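Local coordinates for uncharacterized protein VP1736 (Vibrio parahaemolyticus, PDB 3LXQ), which is of unknown function but belongs to the sulfatase family of the alkaline phosphatase clan of alpha/beta proteins, at residues L70-N75 with N441-S446; I90-S95 with L244-S249; L371-E376 with T390-V395. All coordinates share one frame; numbering follows the deposited sequence.

Interaction 1. Residues L70-N75 with N441-S446; sequences LLPTMN and NNWYSS
P72 and W443 make the centre of a loop-to-loop contact, partly buried, in which the turn ahead of strand 75-77 packs against the C-terminal tail just after helix 422-441. CG of P72 sits over the five-membered part of the indole, 3.4 Å from its centroid and 15° off the normal, a CH-pi contact with the two side chains crossing at about a right angle. The opposite face of the indole is covered by CB of N441, so the ring is sandwiched between its own helix end and the proline. Around it lie M53 and L54 of helix 50-61 and A438 of helix 422-441. W443 has chi1 -70°, which sets CG anti to its carbonyl carbon and leaves the indole beside the backbone N, turned toward P72. The chain reaches this point through a Schellman motif: N442, the first residue past helix 422-441 to leave helical geometry, has positive phi, and the tail turns off there toward the loop. On the other side, L71 to M74 form a type I beta turn, closed by M74 N to L71 O at 3.0 Å. L71, at the start of that turn, lays its two methyls along the tail backbone: CD2 is 3.4 Å from W443 O and CD1 3.6 Å from S445 O, while S445 OG comes alongside CD2 at 3.8 Å. No direct hydrogen bond joins the two segments. A single water does so instead, accepting from T73 N and donating to W443 O, 2.8 Å from each of those atoms. T73 OG1 bonds to P361 O, and Y444 turns away from the turn, its OH bonded to T142 O and its ring meeting F144 and F162.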
loop_
_atom_site.group_PDB
_atom_site.type_symbol
_atom_site.label_atom_id
_atom_site.label_comp_id
_atom_site.label_asym_id
_atom_site.label_seq_id
_atom_site.Cartn_x
_atom_site.Cartn_y
_atom_site.Cartn_z
ATOM N N LEU A 70 -9.823 -18.407 -16.701
ATOM C CA LEU A 70 -10.491 -17.122 -16.552
ATOM C C LEU A 70 -9.459 -16.006 -16.747
ATOM O O LEU A 70 -9.528 -15.269 -17.739
ATOM C CB LEU A 70 -11.200 -17.030 -15.197
ATOM N N LEU A 71 -8.505 -15.913 -15.811
ATOM C CA LEU A 71 -7.325 -15.032 -15.906
ATOM C C LEU A 71 -6.057 -15.799 -15.496
ATOM O O LEU A 71 -6.114 -16.621 -14.583
ATOM C CB LEU A 71 -7.472 -13.806 -15.004
ATOM C CG LEU A 71 -8.594 -12.774 -15.178
ATOM C CD1 LEU A 71 -8.662 -11.913 -13.922
ATOM C CD2 LEU A 71 -8.407 -11.908 -16.422
ATOM N N PRO A 72 -4.911 -15.528 -16.160
ATOM C CA PRO A 72 -3.649 -16.266 -15.971
ATOM C C PRO A 72 -3.079 -16.381 -14.547
ATOM O O PRO A 72 -2.357 -17.357 -14.263
ATOM C CB PRO A 72 -2.648 -15.505 -16.850
ATOM C CG PRO A 72 -3.365 -14.317 -17.353
ATOM C CD PRO A 72 -4.815 -14.611 -17.304
ATOM N N THR A 73 -3.358 -15.414 -13.674
ATOM C CA THR A 73 -2.911 -15.521 -12.286
ATOM C C THR A 73 -4.073 -15.622 -11.294
ATOM O O THR A 73 -3.875 -15.478 -10.085
ATOM C CB THR A 73 -1.908 -14.387 -11.856
ATOM O OG1 THR A 73 -2.565 -13.119 -11.866
ATOM C CG2 THR A 73 -0.693 -14.344 -12.761
HETATM N N MSE A 74 -5.282 -15.875 -11.797
HETATM C CA MSE A 74 -6.425 -16.104 -10.914
HETATM C C MSE A 74 -6.081 -17.233 -9.945
HETATM O O MSE A 74 -5.577 -18.267 -10.363
HETATM C CB MSE A 74 -7.686 -16.448 -11.708
HETATM C CG MSE A 74 -8.925 -16.570 -10.842
HETATM SE SE MSE A 74 -9.729 -14.851 -10.407
HETATM C CE MSE A 74 -10.854 -14.698 -12.004
ATOM N N ASN A 75 -6.320 -17.014 -8.656
ATOM C CA ASN A 75 -6.005 -18.011 -7.626
ATOM C C ASN A 75 -6.966 -17.931 -6.453
ATOM O O ASN A 75 -7.474 -16.853 -6.124
ATOM C CB ASN A 75 -4.554 -17.879 -7.124
ATOM C CG ASN A 75 -4.263 -16.519 -6.497
ATOM O OD1 ASN A 75 -3.862 -15.566 -7.179
ATOM N ND2 ASN A 75 -4.447 -16.428 -5.196
ATOM N N ASN A 441 -3.033 -6.933 -21.893
ATOM C CA ASN A 441 -3.843 -8.084 -22.280
ATOM C C ASN A 441 -5.106 -8.311 -21.457
ATOM O O ASN A 441 -5.829 -9.286 -21.684
ATOM C CB ASN A 441 -2.986 -9.348 -22.340
ATOM C CG ASN A 441 -1.895 -9.253 -23.390
ATOM O OD1 ASN A 441 -2.070 -9.697 -24.517
ATOM N ND2 ASN A 441 -0.771 -8.648 -23.030
ATOM N N ASN A 442 -5.379 -7.392 -20.532
ATOM C CA ASN A 442 -6.580 -7.438 -19.688
ATOM C C ASN A 442 -6.594 -8.646 -18.768
ATOM O O ASN A 442 -7.621 -9.316 -18.600
ATOM C CB ASN A 442 -7.859 -7.382 -20.534
ATOM C CG ASN A 442 -7.829 -6.260 -21.542
ATOM O OD1 ASN A 442 -7.654 -6.497 -22.736
ATOM N ND2 ASN A 442 -7.959 -5.025 -21.062
ATOM N N TRP A 443 -5.442 -8.895 -18.147
ATOM C CA TRP A 443 -5.283 -10.050 -17.273
ATOM C C TRP A 443 -5.679 -9.743 -15.843
ATOM O O TRP A 443 -5.588 -10.608 -14.973
ATOM C CB TRP A 443 -3.848 -10.584 -17.310
ATOM C CG TRP A 443 -3.459 -11.252 -18.606
ATOM C CD1 TRP A 443 -4.299 -11.748 -19.581
ATOM C CD2 TRP A 443 -2.124 -11.527 -19.052
ATOM N NE1 TRP A 443 -3.557 -12.298 -20.605
ATOM C CE2 TRP A 443 -2.223 -12.182 -20.302
ATOM C CE3 TRP A 443 -0.852 -11.291 -18.510
ATOM C CZ2 TRP A 443 -1.096 -12.590 -21.022
ATOM C CZ3 TRP A 443 0.268 -11.692 -19.231
ATOM C CH2 TRP A 443 0.138 -12.330 -20.475
ATOM N N TYR A 444 -6.159 -8.529 -15.608
ATOM C CA TYR A 444 -6.383 -8.093 -14.247
ATOM C C TYR A 444 -7.768 -7.471 -14.049
ATOM O O TYR A 444 -7.927 -6.499 -13.307
ATOM C CB TYR A 444 -5.241 -7.160 -13.807
ATOM C CG TYR A 444 -4.817 -7.333 -12.367
ATOM C CD1 TYR A 444 -3.950 -8.365 -11.984
ATOM C CD2 TYR A 444 -5.262 -6.453 -11.384
ATOM C CE1 TYR A 444 -3.550 -8.513 -10.650
ATOM C CE2 TYR A 444 -4.871 -6.587 -10.062
ATOM C CZ TYR A 444 -4.012 -7.613 -9.699
ATOM O OH TYR A 444 -3.649 -7.728 -8.374
ATOM N N SER A 445 -8.766 -8.074 -14.693
ATOM C CA SER A 445 -10.139 -7.613 -14.624
ATOM C C SER A 445 -10.821 -8.079 -13.342
ATOM O O SER A 445 -10.305 -8.942 -12.635
ATOM C CB SER A 445 -10.908 -8.169 -15.808
ATOM O OG SER A 445 -11.267 -9.512 -15.548
ATOM N N SER A 446 -11.997 -7.517 -13.064
ATOM C CA SER A 446 -12.827 -7.979 -11.948
ATOM C C SER A 446 -13.809 -9.088 -12.290
ATOM O O SER A 446 -14.688 -9.394 -11.474
ATOM C CB SER A 446 -13.559 -6.818 -11.245
ATOM O OG SER A 446 -13.906 -5.768 -12.124
HETATM O O HOH W 1 -3.757 -12.713 -14.490
#

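Interaction 2. Residues I90-S95 with L244-S249; sequences ILLQES and LVFTSS
I90 meets L244 through its CG2 branch, 3.6 Å from L244 CD1, on the sheet face shared with L92 and F246; its O accepts V245 N in a nearly straight bond of 2.8 Å. L91 points to the other face, where its CD2 lies 3.8 Å from CB of V245, the two side chains pointing the same way beneath helices 220-234 and 271-289. L92 continues the parallel ladder: its N donates to V245 O at 2.7 Å, and its O takes T247 N. Its CG, anti to the backbone N (chi1 -174°), runs beside F246, and CD2 rests over one face of that ring in a CH-pi contact, 4.0 Å from the centroid. Q93 folds back at chi2 to bring NE2 to L91 O at 2.9 Å, approaching from above the carbonyl plane; the same nitrogen reaches Y224 OH, and OE1 lies near the T247 methyl. At E94 the strand has ended, and T247 OG1 replaces a main-chain acceptor for E94 N at 2.8 Å. A water links that hydroxyl to E94 O. The E94 carboxylate crosses to the phenyl, OE2 lying 3.2 Å from F246 CZ with the planes 46° apart; OE2 also bonds S133 OG and lies close to D305 OD2. These are neighbouring parallel strands of the central sheet of an alpha/beta fold, whose C-terminal ends run into the loops carrying E94 and H251, with D305 and H306 beside them after strand 298-304, consistent with the edge where alkaline phosphatase-clan proteins place their metal-binding active site.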
loop_
_atom_site.group_PDB
_atom_site.type_symbol
_atom_site.label_atom_id
_atom_site.label_comp_id
_atom_site.label_asym_id
_atom_site.label_seq_id
_atom_site.Cartn_x
_atom_site.Cartn_y
_atom_site.Cartn_z
ATOM N N ILE A 90 -8.450 1.118 5.893
ATOM C CA ILE A 90 -7.097 1.404 5.443
ATOM C C ILE A 90 -6.784 2.894 5.653
ATOM O O ILE A 90 -7.447 3.757 5.092
ATOM C CB ILE A 90 -6.903 1.027 3.944
ATOM C CG1 ILE A 90 -7.083 -0.486 3.741
ATOM C CG2 ILE A 90 -5.517 1.489 3.440
ATOM C CD1 ILE A 90 -7.126 -0.923 2.251
ATOM N N LEU A 91 -5.772 3.184 6.465
ATOM C CA LEU A 91 -5.412 4.560 6.782
ATOM C C LEU A 91 -4.108 4.831 6.060
ATOM O O LEU A 91 -3.028 4.615 6.613
ATOM C CB LEU A 91 -5.257 4.764 8.295
ATOM C CG LEU A 91 -6.448 4.360 9.168
ATOM C CD1 LEU A 91 -6.095 4.419 10.668
ATOM C CD2 LEU A 91 -7.665 5.220 8.863
ATOM N N LEU A 92 -4.231 5.283 4.816
ATOM C CA LEU A 92 -3.088 5.497 3.929
ATOM C C LEU A 92 -2.375 6.807 4.265
ATOM O O LEU A 92 -2.994 7.877 4.356
ATOM C CB LEU A 92 -3.515 5.419 2.450
ATOM C CG LEU A 92 -2.433 5.467 1.349
ATOM C CD1 LEU A 92 -1.457 4.329 1.440
ATOM C CD2 LEU A 92 -3.054 5.503 -0.047
ATOM N N GLN A 93 -1.074 6.712 4.476
ATOM C CA GLN A 93 -0.309 7.820 5.017
ATOM C C GLN A 93 0.524 8.456 3.922
ATOM O O GLN A 93 1.521 7.874 3.465
ATOM C CB GLN A 93 0.576 7.349 6.173
ATOM C CG GLN A 93 -0.170 6.609 7.262
ATOM C CD GLN A 93 -1.164 7.502 7.987
ATOM O OE1 GLN A 93 -0.837 8.627 8.349
ATOM N NE2 GLN A 93 -2.386 7.010 8.184
ATOM N N GLU A 94 0.093 9.642 3.488
ATOM C CA GLU A 94 0.811 10.415 2.483
ATOM C C GLU A 94 2.274 10.624 2.848
ATOM O O GLU A 94 2.585 11.245 3.866
ATOM C CB GLU A 94 0.149 11.782 2.264
ATOM C CG GLU A 94 0.949 12.735 1.339
ATOM C CD GLU A 94 1.148 12.146 -0.042
ATOM O OE1 GLU A 94 2.300 12.068 -0.519
ATOM O OE2 GLU A 94 0.136 11.734 -0.647
ATOM N N SER A 95 3.156 10.118 1.987
ATOM C CA SER A 95 4.610 10.344 2.068
ATOM C C SER A 95 5.279 9.927 3.379
ATOM O O SER A 95 6.394 10.360 3.668
ATOM C CB SER A 95 4.954 11.795 1.727
ATOM O OG SER A 95 4.624 12.070 0.384
ATOM N N LEU A 244 -11.194 3.303 2.632
ATOM C CA LEU A 244 -9.863 3.843 2.347
ATOM C C LEU A 244 -9.830 5.318 2.746
ATOM O O LEU A 244 -10.583 6.111 2.212
ATOM C CB LEU A 244 -9.492 3.662 0.860
ATOM C CG LEU A 244 -8.213 4.365 0.376
ATOM C CD1 LEU A 244 -6.978 3.857 1.102
ATOM C CD2 LEU A 244 -8.032 4.248 -1.122
ATOM N N VAL A 245 -8.944 5.658 3.681
ATOM C CA VAL A 245 -8.801 7.001 4.228
ATOM C C VAL A 245 -7.388 7.459 3.918
ATOM O O VAL A 245 -6.430 6.780 4.277
ATOM C CB VAL A 245 -8.973 7.010 5.759
ATOM C CG1 VAL A 245 -8.793 8.410 6.303
ATOM C CG2 VAL A 245 -10.334 6.412 6.194
ATOM N N PHE A 246 -7.252 8.610 3.262
ATOM C CA PHE A 246 -5.962 9.042 2.721
ATOM C C PHE A 246 -5.601 10.425 3.229
ATOM O O PHE A 246 -6.332 11.379 2.984
ATOM C CB PHE A 246 -6.027 9.003 1.188
ATOM C CG PHE A 246 -4.698 9.235 0.484
ATOM C CD1 PHE A 246 -3.484 8.929 1.096
ATOM C CD2 PHE A 246 -4.681 9.732 -0.818
ATOM C CE1 PHE A 246 -2.259 9.131 0.430
ATOM C CE2 PHE A 246 -3.461 9.938 -1.506
ATOM C CZ PHE A 246 -2.254 9.630 -0.875
ATOM N N THR A 247 -4.479 10.530 3.938
ATOM C CA THR A 247 -4.026 11.818 4.491
ATOM C C THR A 247 -3.576 12.790 3.396
ATOM O O THR A 247 -3.243 12.358 2.289
ATOM C CB THR A 247 -2.897 11.667 5.568
ATOM O OG1 THR A 247 -1.687 11.163 4.976
ATOM C CG2 THR A 247 -3.353 10.758 6.713
ATOM N N SER A 248 -3.566 14.084 3.742
ATOM C CA SER A 248 -3.266 15.204 2.827
ATOM C C SER A 248 -2.380 16.296 3.426
ATOM O O SER A 248 -1.772 17.078 2.679
ATOM C CB SER A 248 -4.563 15.890 2.386
ATOM O OG SER A 248 -5.237 15.112 1.417
ATOM N N SER A 249 -2.313 16.387 4.753
ATOM C CA SER A 249 -1.556 17.497 5.370
ATOM C C SER A 249 -0.100 17.549 4.946
ATOM O O SER A 249 0.441 18.628 4.723
ATOM C CB SER A 249 -1.633 17.484 6.904
ATOM O OG SER A 249 -2.904 17.903 7.340
HETATM O O HOH W 2 0.769 11.852 6.087
#

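Interaction 3. Residues L371-E376 with T390-V395; sequences LAREDE and TRDNLV
E376 OE1 is gripped from two directions: R391 NE donates to it at 2.7 Å, almost perfectly straight (178°), and the backbone N of I340 donates as well. The arginine bond is also a salt bridge. It meets OE1 on the syn side, somewhat out of the carboxylate plane, whereas OE1 lies in the guanidinium plane, which is turned 67° against the carboxylate. R391 bends at chi2 (-69°) to bring NE round to the acid, and its guanidinium makes a cation-pi contact with F410. The side chain of R373 crosses that of R391 at about a right angle, but the position of its NH1 is doubtful. Between the backbones, one water contacts three groups, accepting from R391 N at 2.8 Å and lying within donating distance of R373 O and E376 O. An ST turn shapes the second segment: T390 OG1 accepts D392 N and donates to N393 OD1 at 2.6 Å. The contact joins the approach to strand 377-382 with the turn between strands 385-390 and 394-398 of the antiparallel sheet, and T390 and N393 reach R427 on helix 422-441.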
loop_
_atom_site.group_PDB
_atom_site.type_symbol
_atom_site.label_atom_id
_atom_site.label_comp_id
_atom_site.label_asym_id
_atom_site.label_seq_id
_atom_site.Cartn_x
_atom_site.Cartn_y
_atom_site.Cartn_z
ATOM N N LEU A 371 5.666 -18.093 5.190
ATOM C CA LEU A 371 6.375 -17.712 4.014
ATOM C C LEU A 371 7.820 -18.037 4.324
ATOM O O LEU A 371 8.378 -17.530 5.309
ATOM C CB LEU A 371 6.196 -16.210 3.757
ATOM C CG LEU A 371 6.898 -15.651 2.514
ATOM C CD1 LEU A 371 6.170 -16.043 1.239
ATOM C CD2 LEU A 371 7.081 -14.125 2.609
ATOM N N ALA A 372 8.398 -18.920 3.516
ATOM C CA ALA A 372 9.781 -19.350 3.700
ATOM C C ALA A 372 10.682 -18.149 3.499
ATOM O O ALA A 372 10.333 -17.234 2.744
ATOM C CB ALA A 372 10.132 -20.480 2.710
ATOM N N ARG A 373 11.812 -18.135 4.200
ATOM C CA ARG A 373 12.809 -17.080 4.039
ATOM C C ARG A 373 13.224 -16.789 2.598
ATOM O O ARG A 373 13.452 -15.629 2.242
ATOM C CB ARG A 373 14.058 -17.378 4.862
ATOM C CG ARG A 373 14.164 -16.527 6.111
ATOM C CD ARG A 373 15.604 -16.270 6.461
ATOM N NE ARG A 373 16.288 -15.388 5.509
ATOM C CZ ARG A 373 17.310 -15.758 4.734
ATOM N NH1 ARG A 373 17.876 -14.885 3.917
ATOM N NH2 ARG A 373 17.787 -16.999 4.772
ATOM N N GLU A 374 13.355 -17.824 1.773
ATOM C CA GLU A 374 13.846 -17.619 0.410
ATOM C C GLU A 374 12.775 -16.974 -0.485
ATOM O O GLU A 374 13.075 -16.530 -1.600
ATOM C CB GLU A 374 14.361 -18.923 -0.208
ATOM C CG GLU A 374 13.286 -19.963 -0.449
ATOM C CD GLU A 374 13.157 -20.986 0.689
ATOM O OE1 GLU A 374 13.678 -20.749 1.826
ATOM O OE2 GLU A 374 12.522 -22.038 0.420
ATOM N N ASP A 375 11.537 -16.947 0.015
ATOM C CA ASP A 375 10.419 -16.315 -0.684
ATOM C C ASP A 375 10.160 -14.846 -0.289
ATOM O O ASP A 375 9.410 -14.129 -0.977
ATOM C CB ASP A 375 9.160 -17.168 -0.553
ATOM C CG ASP A 375 9.302 -18.510 -1.261
ATOM O OD1 ASP A 375 9.859 -18.533 -2.389
ATOM O OD2 ASP A 375 8.865 -19.530 -0.689
ATOM N N GLU A 376 10.801 -14.382 0.784
ATOM C CA GLU A 376 10.722 -12.970 1.148
ATOM C C GLU A 376 11.228 -12.141 -0.013
ATOM O O GLU A 376 12.243 -12.483 -0.605
ATOM C CB GLU A 376 11.566 -12.679 2.383
ATOM C CG GLU A 376 11.061 -13.394 3.617
ATOM C CD GLU A 376 11.799 -12.975 4.873
ATOM O OE1 GLU A 376 12.522 -11.948 4.851
ATOM O OE2 GLU A 376 11.641 -13.693 5.882
ATOM N N THR A 390 15.507 -9.479 -2.414
ATOM C CA THR A 390 15.299 -10.688 -1.609
ATOM C C THR A 390 16.338 -10.716 -0.482
ATOM O O THR A 390 17.197 -9.844 -0.404
ATOM C CB THR A 390 15.428 -11.987 -2.457
ATOM O OG1 THR A 390 16.811 -12.297 -2.632
ATOM C CG2 THR A 390 14.772 -11.831 -3.831
ATOM N N ARG A 391 16.270 -11.717 0.388
ATOM C CA ARG A 391 17.191 -11.784 1.520
ATOM C C ARG A 391 18.639 -12.015 1.088
ATOM O O ARG A 391 19.570 -11.752 1.849
ATOM C CB ARG A 391 16.749 -12.867 2.500
ATOM C CG ARG A 391 15.633 -12.443 3.432
ATOM C CD ARG A 391 16.108 -11.401 4.437
ATOM N NE ARG A 391 15.015 -10.938 5.286
ATOM C CZ ARG A 391 15.139 -10.031 6.255
ATOM N NH1 ARG A 391 14.081 -9.687 6.976
ATOM N NH2 ARG A 391 16.317 -9.468 6.512
ATOM N N ASP A 392 18.814 -12.471 -0.151
ATOM C CA ASP A 392 20.108 -12.945 -0.641
ATOM C C ASP A 392 20.731 -12.069 -1.716
ATOM O O ASP A 392 21.949 -12.075 -1.908
ATOM C CB ASP A 392 19.962 -14.378 -1.148
ATOM C CG ASP A 392 19.513 -15.317 -0.062
ATOM O OD1 ASP A 392 20.339 -15.661 0.808
ATOM O OD2 ASP A 392 18.323 -15.688 -0.060
ATOM N N ASN A 393 19.887 -11.304 -2.396
ATOM C CA ASN A 393 20.299 -10.552 -3.567
ATOM C C ASN A 393 19.372 -9.370 -3.837
ATOM O O ASN A 393 18.239 -9.305 -3.337
ATOM C CB ASN A 393 20.343 -11.485 -4.786
ATOM C CG ASN A 393 19.152 -12.439 -4.826
ATOM O OD1 ASN A 393 18.006 -12.004 -4.882
ATOM N ND2 ASN A 393 19.424 -13.739 -4.779
ATOM N N LEU A 394 19.876 -8.433 -4.629
ATOM C CA LEU A 394 19.068 -7.364 -5.178
ATOM C C LEU A 394 19.404 -7.216 -6.650
ATOM O O LEU A 394 20.572 -7.012 -7.014
ATOM C CB LEU A 394 19.328 -6.046 -4.437
ATOM C CG LEU A 394 18.888 -4.733 -5.094
ATOM C CD1 LEU A 394 17.376 -4.552 -5.078
ATOM C CD2 LEU A 394 19.583 -3.575 -4.385
ATOM N N VAL A 395 18.369 -7.301 -7.480
ATOM C CA VAL A 395 18.510 -7.135 -8.922
ATOM C C VAL A 395 17.772 -5.896 -9.381
ATOM O O VAL A 395 16.584 -5.717 -9.093
ATOM C CB VAL A 395 17.983 -8.348 -9.714
ATOM C CG1 VAL A 395 18.013 -8.061 -11.220
ATOM C CG2 VAL A 395 18.782 -9.604 -9.381
HETATM O O HOH W 3 14.391 -13.837 0.215
#

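How the interactions relate
From the N terminus, the chain first passes L70-N75, which waits for its partner until N441-S446; interaction 1 therefore closes a loop spanning nearly the whole modelled chain, bringing the tail back beside the early loop. Within that loop lie the other two, one after the other. Interaction 2 closes first, pairing strand 87-93 with strand 241-246 in the core of the mixed sheet. Interaction 3 then closes a short, mostly strand-built excursion at the small antiparallel sheet. None touches another: the centres of interactions 1 and 2 are about 28 Å apart, and interaction 2 lies across the chain's centre from both others. Helix 422-441 runs from beside interaction 3 to interaction 1.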